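PDB 6G7N: extracellular solute-binding protein, family 1 from Trichodesmium erythraeum IMS101, which binds ferric iron between its two lobes and probably hands it to an ABC transporter for iron uptake. Local coordinates for residues V133-S136 against I140-Q143; S144-L149 against K308-V313; T25-N30 against A242-G247; I3-S8 against I249-Y254. All blocks are in the same frame, centred on the assembly; numbering follows the deposited sequence.

Contact 1: V133-S136 against I140-Q143; sequences VIRS and IYNQ. With FE (Fe (III) ion), chain E.
Asn142 packs its carboxamide against the end of Ile134 and the backbone of the loop after it. Its CG stands beside the backbone N (chi1 -77°), and from there ND2 donates to Ser136 O at 3.0 Å. The bond is fairly straight (155°), with the acceptor close to the amide plane, although the nitrogen approaches from above the carbonyl plane of Ser136. The other end of the amide is used too: OD1 accepts from Arg103, while Ile134 CD1 rests 3.4 Å from OD1. An asparagine suits this buried spot because it offers a donor and an acceptor on one short stem. A leucine in its place would probably leave Ser136 O without this donor and take one acceptor from Arg103. Arg135 bends at chi3 and brings NH1 to 3.9 Å from Tyr141 CE2, its guanidinium plane steeply inclined to the ring. The phenolate oxygen of Tyr141 binds the iron(III) together with Tyr197 and Tyr198, a hard oxygen donor matched to a hard metal. The whole contact lies where strand 132-133 passes into helix 140-167, with strand 96-108, helix 177-186 and helix 303-312 packed around it.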
# COMPACT_ATOMS: atom_id res chain seq x y z
N VAL A 133 10.05 16.37 -3.01
CA VAL A 133 10.79 15.36 -2.23
C VAL A 133 10.06 14.00 -2.35
O VAL A 133 8.84 13.90 -2.26
CB VAL A 133 11.01 15.78 -0.76
CG1 VAL A 133 12.01 16.93 -0.66
CG2 VAL A 133 9.73 16.12 -0.06
N ILE A 134 10.86 12.96 -2.53
CA ILE A 134 10.35 11.60 -2.61
C ILE A 134 11.50 10.65 -2.24
O ILE A 134 12.68 10.96 -2.45
CB ILE A 134 9.76 11.28 -4.01
CG1 ILE A 134 8.99 9.95 -4.03
CG2 ILE A 134 10.86 11.27 -5.08
CD1 ILE A 134 8.15 9.76 -5.29
N ARG A 135 11.14 9.49 -1.69
CA ARG A 135 12.14 8.49 -1.30
C ARG A 135 12.70 7.74 -2.51
O ARG A 135 12.28 7.96 -3.67
CB ARG A 135 11.54 7.54 -0.27
CG ARG A 135 10.55 6.55 -0.83
CD ARG A 135 9.81 5.84 0.24
NE ARG A 135 10.62 4.97 1.07
CZ ARG A 135 10.13 4.30 2.11
NH1 ARG A 135 8.84 4.43 2.46
NH2 ARG A 135 10.92 3.52 2.82
N SER A 136 13.64 6.85 -2.23
CA SER A 136 14.41 6.17 -3.27
C SER A 136 13.57 5.24 -4.14
O SER A 136 12.45 4.85 -3.83
CB SER A 136 15.52 5.37 -2.66
OG SER A 136 15.07 4.12 -2.23
N ILE A 140 9.05 -0.18 -2.71
CA ILE A 140 7.98 -0.82 -3.46
C ILE A 140 6.81 0.11 -3.76
O ILE A 140 6.20 -0.02 -4.81
CB ILE A 140 7.52 -2.13 -2.74
CG1 ILE A 140 6.62 -2.99 -3.64
CG2 ILE A 140 6.76 -1.82 -1.45
CD1 ILE A 140 7.32 -3.64 -4.80
N TYR A 141 6.49 1.05 -2.86
CA TYR A 141 5.37 1.94 -3.12
C TYR A 141 5.61 2.76 -4.39
O TYR A 141 4.71 2.97 -5.21
CB TYR A 141 5.09 2.89 -1.97
CG TYR A 141 5.08 2.29 -0.58
CD1 TYR A 141 4.53 1.02 -0.33
CD2 TYR A 141 5.56 3.00 0.51
CE1 TYR A 141 4.52 0.49 0.94
CE2 TYR A 141 5.53 2.48 1.81
CZ TYR A 141 4.99 1.23 2.03
OH TYR A 141 4.99 0.70 3.28
N ASN A 142 6.84 3.27 -4.52
CA ASN A 142 7.23 4.03 -5.69
C ASN A 142 7.27 3.15 -6.94
O ASN A 142 6.85 3.58 -8.02
CB ASN A 142 8.62 4.64 -5.48
CG ASN A 142 8.61 5.85 -4.58
OD1 ASN A 142 7.57 6.49 -4.37
ND2 ASN A 142 9.81 6.22 -4.08
N GLN A 143 7.82 1.94 -6.81
CA GLN A 143 7.84 1.03 -7.95
C GLN A 143 6.42 0.77 -8.46
O GLN A 143 6.16 0.78 -9.66
CB GLN A 143 8.55 -0.26 -7.58
CG GLN A 143 10.03 -0.08 -7.31
CD GLN A 143 10.69 -1.28 -6.69
OE1 GLN A 143 10.08 -2.33 -6.52
NE2 GLN A 143 11.95 -1.12 -6.32
FE FE E . 4.14 1.47 4.86

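Contact 2: S144-L149 against K308-V313; sequences SLIASL and KLMDRV
Leu309 is the first residue of 308-313 to meet helix 140-167: its CD1 lies 4.2 Å from Ile146 CG2. With chi2 at 170° CD1 lies anti to CA and is the methyl that reaches Ile146, and the same side chain also touches Ala158 and Ala162 further along the partner helix, whose short side chains let it come close. Met310 follows. It has two conformers; in the one described here the chain bends at chi3 and puts CE 4.2 Å from Ile146 CG1, the two side chains crossing at a slant, a contact the other conformer may not keep. A long, flexible methionine suits a place where the stem starts off beside the partner and only the methyl end has to reach it. Ile146 turns a different branch to each neighbour: CG2, anti to the backbone N, goes to the leucine, and CG1, beside that N, faces the methionine in this conformer.

Asp311 and Arg312 come next, on the exposed side of the helix, where charged groups can stay hydrated. Arg312 N bonds back to Lys308 O (2.9 Å) and Val313 N to Leu309 O (3.1 Å), each four residues earlier. In the other segment Ser148 OG donates to Leu145 O at 2.7 Å, so a polar side chain is satisfied by its own helix. This is a small, wholly nonpolar junction that lays helix 303-312, near the C-terminus, against helix 140-167, with helix 297-301 touching the latter at Ser144 and Ser148.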
# COMPACT_ATOMS: atom_id res chain seq x y z
N SER A 144 5.47 0.58 -7.53
CA SER A 144 4.10 0.31 -7.92
C SER A 144 3.43 1.51 -8.59
O SER A 144 2.68 1.35 -9.55
CB SER A 144 3.30 -0.21 -6.72
OG SER A 144 3.72 -1.54 -6.44
N LEU A 145 3.70 2.71 -8.06
CA LEU A 145 3.16 3.91 -8.71
C LEU A 145 3.73 4.07 -10.12
O LEU A 145 2.99 4.35 -11.07
CB LEU A 145 3.42 5.14 -7.85
CG LEU A 145 2.98 6.45 -8.48
CD1 LEU A 145 1.47 6.57 -8.66
CD2 LEU A 145 3.44 7.60 -7.59
N ILE A 146 5.03 3.91 -10.26
CA ILE A 146 5.63 4.00 -11.59
C ILE A 146 5.11 2.91 -12.53
O ILE A 146 4.86 3.19 -13.71
CB ILE A 146 7.16 4.10 -11.49
CG1 ILE A 146 7.62 5.52 -11.12
CG2 ILE A 146 7.83 3.79 -12.84
CD1 ILE A 146 6.85 6.38 -10.18
N ALA A 147 4.95 1.69 -12.02
CA ALA A 147 4.33 0.64 -12.81
C ALA A 147 2.96 1.07 -13.35
O ALA A 147 2.64 0.83 -14.52
CB ALA A 147 4.24 -0.64 -12.01
N SER A 148 2.16 1.71 -12.49
CA SER A 148 0.84 2.18 -12.94
C SER A 148 0.96 3.19 -14.09
O SER A 148 0.15 3.20 -15.02
CB SER A 148 0.01 2.72 -11.78
OG SER A 148 0.32 4.04 -11.43
N LEU A 149 1.97 4.06 -14.01
CA LEU A 149 2.18 5.07 -15.05
C LEU A 149 2.68 4.45 -16.35
O LEU A 149 2.30 4.89 -17.44
CB LEU A 149 3.13 6.17 -14.55
CG LEU A 149 2.57 7.00 -13.38
CD1 LEU A 149 3.66 7.87 -12.79
CD2 LEU A 149 1.39 7.83 -13.82
N LYS A 308 13.56 -0.78 -14.18
CA LYS A 308 14.34 -0.41 -15.36
C LYS A 308 14.22 1.08 -15.68
O LYS A 308 15.21 1.76 -15.90
CB LYS A 308 13.95 -1.26 -16.57
CG LYS A 308 14.68 -0.91 -17.86
CD LYS A 308 14.11 -1.69 -19.03
CE LYS A 308 14.35 -0.98 -20.34
NZ LYS A 308 14.13 -1.92 -21.47
N LEU A 309 12.98 1.58 -15.69
CA LEU A 309 12.76 2.99 -16.00
C LEU A 309 13.43 3.90 -14.98
O LEU A 309 14.08 4.89 -15.33
CB LEU A 309 11.24 3.27 -16.09
CG LEU A 309 10.84 4.71 -16.31
CD1 LEU A 309 9.36 4.77 -16.63
CD2 LEU A 309 10.98 5.50 -15.04
N MET A 310 13.25 3.58 -13.70
CA MET A 310 13.85 4.37 -12.63
C MET A 310 15.36 4.48 -12.76
O MET A 310 15.95 5.54 -12.55
CB MET A 310 13.40 3.79 -11.29
CG MET A 310 11.89 4.01 -11.06
SD MET A 310 11.10 2.90 -9.87
CE MET A 310 10.54 3.99 -8.52
N ASP A 311 15.99 3.36 -13.11
CA ASP A 311 17.42 3.36 -13.33
C ASP A 311 17.79 4.22 -14.54
O ASP A 311 18.73 5.02 -14.47
CB ASP A 311 17.93 1.93 -13.53
CG ASP A 311 19.40 1.90 -14.00
OD1 ASP A 311 20.28 2.14 -13.17
OD2 ASP A 311 19.65 1.73 -15.20
N ARG A 312 17.05 4.03 -15.61
CA ARG A 312 17.31 4.85 -16.85
C ARG A 312 17.30 6.37 -16.64
O ARG A 312 18.10 7.10 -17.22
CB ARG A 312 16.29 4.46 -17.94
CG ARG A 312 16.36 5.17 -19.30
CD ARG A 312 17.69 5.02 -20.04
NE ARG A 312 17.79 5.66 -21.36
CZ ARG A 312 18.96 5.88 -21.97
NH1 ARG A 312 20.09 5.51 -21.38
NH2 ARG A 312 19.02 6.47 -23.16
N VAL A 313 16.40 6.84 -15.77
CA VAL A 313 16.29 8.28 -15.55
C VAL A 313 17.10 8.78 -14.35
O VAL A 313 17.01 9.97 -14.00
CB VAL A 313 14.83 8.74 -15.43
CG1 VAL A 313 14.07 8.39 -16.71
CG2 VAL A 313 14.11 8.16 -14.21

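Contact 3: T25-N30 against A242-G247; sequences TGLKVN and APNKEG
Leu27 holds CG beside its backbone N (chi1 -66°) and Asn244 holds CG beside its carbonyl carbon (chi1 -169°), torsions that send the two side chains toward each other from opposite directions. The leucine spreads its branches over the start of the helix: CD1 lies 3.5 Å from Gly247 CA, and CD2 lies 3.9 Å from Asn244 ND2. Asn244 is the N-cap, its OD1 accepting from Gly247 N at 3.0 Å, while its ND2 donates to Ala2 O. An alanine here removes both the capping oxygen and the donor to Ala2 O, and is likely to leave the first helical turn less firmly held. Gly247 fits because a CB would come very close to Leu27 CD1 and clash with Asn244 ND2. On the other side, Thr25 OG1 accepts from Leu27 N at 3.1 Å, an ST turn that sets the leucine just after the helix. Gly26 between them has the positive phi with which a chain often leaves a helix, a backbone shape in which any CB would be jammed against the preceding carbonyl. The contact thus joins the turn between helix 15-25 and strand 28-33 to the N-terminus of helix 245-255, with strand 2-7 alongside both.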
# COMPACT_ATOMS: atom_id res chain seq x y z
N THR A 25 -14.50 -19.29 15.56
CA THR A 25 -14.13 -20.49 14.78
C THR A 25 -13.52 -21.62 15.57
O THR A 25 -13.43 -22.73 15.06
CB THR A 25 -13.17 -20.15 13.65
OG1 THR A 25 -11.87 -19.85 14.16
CG2 THR A 25 -13.69 -19.02 12.78
N GLY A 26 -13.02 -21.33 16.76
CA GLY A 26 -12.27 -22.30 17.54
C GLY A 26 -10.80 -22.40 17.19
O GLY A 26 -10.09 -23.15 17.84
N LEU A 27 -10.34 -21.68 16.18
CA LEU A 27 -8.97 -21.84 15.68
C LEU A 27 -8.04 -20.80 16.27
O LEU A 27 -8.34 -19.62 16.20
CB LEU A 27 -8.98 -21.67 14.17
CG LEU A 27 -9.72 -22.75 13.41
CD1 LEU A 27 -9.85 -22.35 11.95
CD2 LEU A 27 -9.08 -24.13 13.52
N LYS A 28 -6.93 -21.24 16.85
CA LYS A 28 -5.88 -20.35 17.32
C LYS A 28 -5.11 -19.81 16.11
O LYS A 28 -4.99 -20.47 15.08
CB LYS A 28 -4.92 -21.10 18.24
CG LYS A 28 -3.84 -20.23 18.84
CD LYS A 28 -2.94 -20.98 19.80
CE LYS A 28 -1.85 -20.05 20.32
NZ LYS A 28 -0.93 -20.76 21.25
N VAL A 29 -4.60 -18.60 16.27
CA VAL A 29 -3.71 -17.98 15.29
C VAL A 29 -2.28 -17.97 15.84
O VAL A 29 -2.02 -17.30 16.86
CB VAL A 29 -4.13 -16.54 14.96
CG1 VAL A 29 -3.18 -15.92 13.93
CG2 VAL A 29 -5.59 -16.50 14.49
N ASN A 30 -1.39 -18.71 15.19
CA ASN A 30 0.03 -18.70 15.51
C ASN A 30 0.70 -17.71 14.57
O ASN A 30 0.69 -17.90 13.36
CB ASN A 30 0.64 -20.08 15.29
CG ASN A 30 0.08 -21.14 16.21
OD1 ASN A 30 -0.22 -20.87 17.38
ND2 ASN A 30 -0.05 -22.35 15.68
N ALA A 242 -0.61 -25.23 2.58
CA ALA A 242 -1.22 -24.98 3.87
C ALA A 242 -1.66 -26.27 4.55
O ALA A 242 -2.46 -27.02 3.99
CB ALA A 242 -2.43 -24.09 3.69
N PRO A 243 -1.18 -26.51 5.78
CA PRO A 243 -1.66 -27.69 6.49
C PRO A 243 -3.13 -27.63 6.92
O PRO A 243 -3.75 -28.67 7.13
CB PRO A 243 -0.73 -27.80 7.70
CG PRO A 243 -0.01 -26.54 7.81
CD PRO A 243 -0.07 -25.84 6.48
N ASN A 244 -3.66 -26.43 7.07
CA ASN A 244 -5.08 -26.22 7.44
C ASN A 244 -5.71 -25.25 6.45
O ASN A 244 -6.02 -24.09 6.76
CB ASN A 244 -5.19 -25.68 8.85
CG ASN A 244 -6.61 -25.71 9.37
OD1 ASN A 244 -7.55 -26.06 8.65
ND2 ASN A 244 -6.77 -25.35 10.65
N LYS A 245 -5.95 -25.74 5.24
CA LYS A 245 -6.54 -24.93 4.18
C LYS A 245 -7.92 -24.39 4.57
O LYS A 245 -8.22 -23.22 4.35
CB LYS A 245 -6.61 -25.73 2.88
CG LYS A 245 -7.20 -24.97 1.71
CD LYS A 245 -7.37 -25.86 0.48
CE LYS A 245 -8.00 -25.09 -0.65
NZ LYS A 245 -8.03 -25.87 -1.92
N GLU A 246 -8.72 -25.24 5.16
CA GLU A 246 -10.07 -24.85 5.57
C GLU A 246 -10.07 -23.66 6.59
O GLU A 246 -10.83 -22.68 6.51
CB GLU A 246 -10.82 -26.04 6.17
N GLY A 247 -9.15 -23.77 7.54
CA GLY A 247 -8.99 -22.74 8.54
C GLY A 247 -8.42 -21.46 7.94
O GLY A 247 -8.83 -20.37 8.34

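Contact 4: I3-S8 against I249-Y254; sequences INLYSS and IKFLEY
Ile3 presses the tip of its side chain against the root of Phe251: CD1 lies 3.6 Å from CB and equally 3.6 Å from CG, the two side chains crossing at about a right angle. The isoleucine takes the less favoured first torsion, with CG1 between its backbone N and carbonyl carbon (chi1 59°), and this is what aims CD1 at the helix. Further along the strand the fit is easier, Leu5 CD2 standing 4.2 Å from Phe251 CZ. A phenylalanine suits the place because its long flat ring can meet two strand residues at once, and on another flank it makes a T-shaped (edge-to-face) stack with Phe21. Strand 2-7 lies between the parallel strands 28-33 and 54-58, and together with helix 15-25 the first two form a beta-alpha-beta unit; helix 245-255, from late in the chain, comes back to cover this sheet, as in the alpha/beta lobes of periplasmic binding proteins. Elsewhere on the helix polar residues appear: the extended chain of exposed Lys250 leads away from the strand, and Glu253 hydrogen-bonds through OE2 to Ser77. At the far end of the strand segment, partly exposed Ser8 belongs to the pocket that holds D-glutamic acid, its OG hydrogen-bonded to Thr57.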
# COMPACT_ATOMS: atom_id res chain seq x y z
N ILE A 3 -4.18 -22.07 12.84
CA ILE A 3 -3.56 -21.68 11.59
C ILE A 3 -2.23 -20.97 11.87
O ILE A 3 -2.09 -20.29 12.89
CB ILE A 3 -4.47 -20.79 10.74
CG1 ILE A 3 -4.86 -19.51 11.48
CG2 ILE A 3 -5.70 -21.57 10.32
CD1 ILE A 3 -5.46 -18.48 10.57
N ASN A 4 -1.31 -21.09 10.94
CA ASN A 4 -0.03 -20.40 11.00
C ASN A 4 -0.03 -19.22 10.04
O ASN A 4 -0.04 -19.41 8.82
CB ASN A 4 1.09 -21.39 10.68
CG ASN A 4 1.12 -22.54 11.65
OD1 ASN A 4 1.11 -22.33 12.85
ND2 ASN A 4 1.14 -23.77 11.13
N LEU A 5 -0.04 -18.03 10.63
CA LEU A 5 -0.06 -16.76 9.90
C LEU A 5 1.35 -16.22 9.80
O LEU A 5 1.94 -15.85 10.83
CB LEU A 5 -0.94 -15.79 10.66
CG LEU A 5 -0.97 -14.34 10.15
CD1 LEU A 5 -1.39 -14.21 8.69
CD2 LEU A 5 -1.83 -13.44 11.04
N TYR A 6 1.90 -16.19 8.58
CA TYR A 6 3.21 -15.57 8.30
C TYR A 6 2.91 -14.16 7.79
O TYR A 6 2.34 -13.99 6.72
CB TYR A 6 3.96 -16.35 7.23
CG TYR A 6 4.68 -17.61 7.67
CD1 TYR A 6 4.11 -18.52 8.54
CD2 TYR A 6 5.92 -17.91 7.12
CE1 TYR A 6 4.77 -19.69 8.89
CE2 TYR A 6 6.58 -19.08 7.44
CZ TYR A 6 6.01 -19.98 8.33
OH TYR A 6 6.68 -21.15 8.62
N SER A 7 3.24 -13.14 8.56
CA SER A 7 2.85 -11.76 8.23
C SER A 7 3.96 -10.76 8.49
O SER A 7 4.63 -10.81 9.53
CB SER A 7 1.62 -11.34 9.02
OG SER A 7 1.26 -10.02 8.69
N SER A 8 4.09 -9.81 7.57
CA SER A 8 4.90 -8.61 7.79
C SER A 8 4.09 -7.38 8.24
O SER A 8 4.63 -6.29 8.41
CB SER A 8 5.68 -8.28 6.52
OG SER A 8 4.82 -7.88 5.47
N ILE A 249 -8.90 -20.38 4.85
CA ILE A 249 -10.02 -19.73 4.15
C ILE A 249 -10.93 -19.04 5.15
O ILE A 249 -11.37 -17.90 4.93
CB ILE A 249 -10.78 -20.75 3.28
CG1 ILE A 249 -9.89 -21.28 2.14
CG2 ILE A 249 -12.05 -20.11 2.74
CD1 ILE A 249 -10.47 -22.50 1.46
N LYS A 250 -11.23 -19.71 6.28
CA LYS A 250 -12.07 -19.07 7.32
C LYS A 250 -11.45 -17.77 7.80
O LYS A 250 -12.19 -16.80 8.09
CB LYS A 250 -12.29 -20.01 8.50
CG LYS A 250 -13.26 -21.16 8.23
CD LYS A 250 -13.51 -21.98 9.50
CE LYS A 250 -14.52 -23.11 9.28
NZ LYS A 250 -14.85 -23.84 10.54
N PHE A 251 -10.13 -17.74 7.94
CA PHE A 251 -9.47 -16.52 8.39
C PHE A 251 -9.61 -15.40 7.37
O PHE A 251 -9.99 -14.27 7.76
CB PHE A 251 -8.00 -16.81 8.71
CG PHE A 251 -7.29 -15.63 9.31
CD1 PHE A 251 -7.58 -15.21 10.59
CD2 PHE A 251 -6.33 -14.93 8.60
CE1 PHE A 251 -6.95 -14.12 11.17
CE2 PHE A 251 -5.68 -13.84 9.16
CZ PHE A 251 -5.99 -13.44 10.45
N LEU A 252 -9.34 -15.68 6.10
CA LEU A 252 -9.53 -14.63 5.10
C LEU A 252 -10.96 -14.12 5.06
O LEU A 252 -11.20 -12.90 4.96
CB LEU A 252 -9.10 -15.11 3.71
CG LEU A 252 -7.64 -15.56 3.55
CD1 LEU A 252 -7.37 -15.74 2.08
CD2 LEU A 252 -6.65 -14.56 4.19
N GLU A 253 -11.92 -15.03 5.15
CA GLU A 253 -13.32 -14.61 5.14
C GLU A 253 -13.65 -13.77 6.37
O GLU A 253 -14.38 -12.78 6.27
CB GLU A 253 -14.23 -15.81 5.02
CG GLU A 253 -14.16 -16.45 3.65
CD GLU A 253 -15.04 -17.68 3.46
OE1 GLU A 253 -15.41 -18.34 4.45
OE2 GLU A 253 -15.29 -18.04 2.28
N TYR A 254 -13.12 -14.15 7.53
CA TYR A 254 -13.33 -13.34 8.73
C TYR A 254 -12.81 -11.92 8.55
O TYR A 254 -13.44 -10.95 9.01
CB TYR A 254 -12.67 -14.05 9.92
CG TYR A 254 -12.55 -13.14 11.11
CD1 TYR A 254 -13.66 -12.77 11.86
CD2 TYR A 254 -11.32 -12.54 11.41
CE1 TYR A 254 -13.52 -11.85 12.91
CE2 TYR A 254 -11.20 -11.64 12.43
CZ TYR A 254 -12.28 -11.28 13.17
OH TYR A 254 -12.14 -10.32 14.14

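In the fold
Contacts 1 and 2 share helix 140-167 and touch where Met310 CE, in one of its conformers, meets Asn142 CB, 3.7 Å away; contacts 3 and 4 share helix 245-255 and are joined through the neighbouring strands 2-7 and 28-33. The two pairs lie on opposite sides of the chain's centre, contacts 2 and 3 having centres about 39 Å apart. Contacts 1, 2 and 4 are buried, whereas contact 3 is only partly so and lies farthest out. Chemistry follows place: contact 1, beside the iron, mixes amide, guanidinium and phenolate; contacts 2 and 4 are purely nonpolar across their segments; contact 3 combines one leucine with a helix cap.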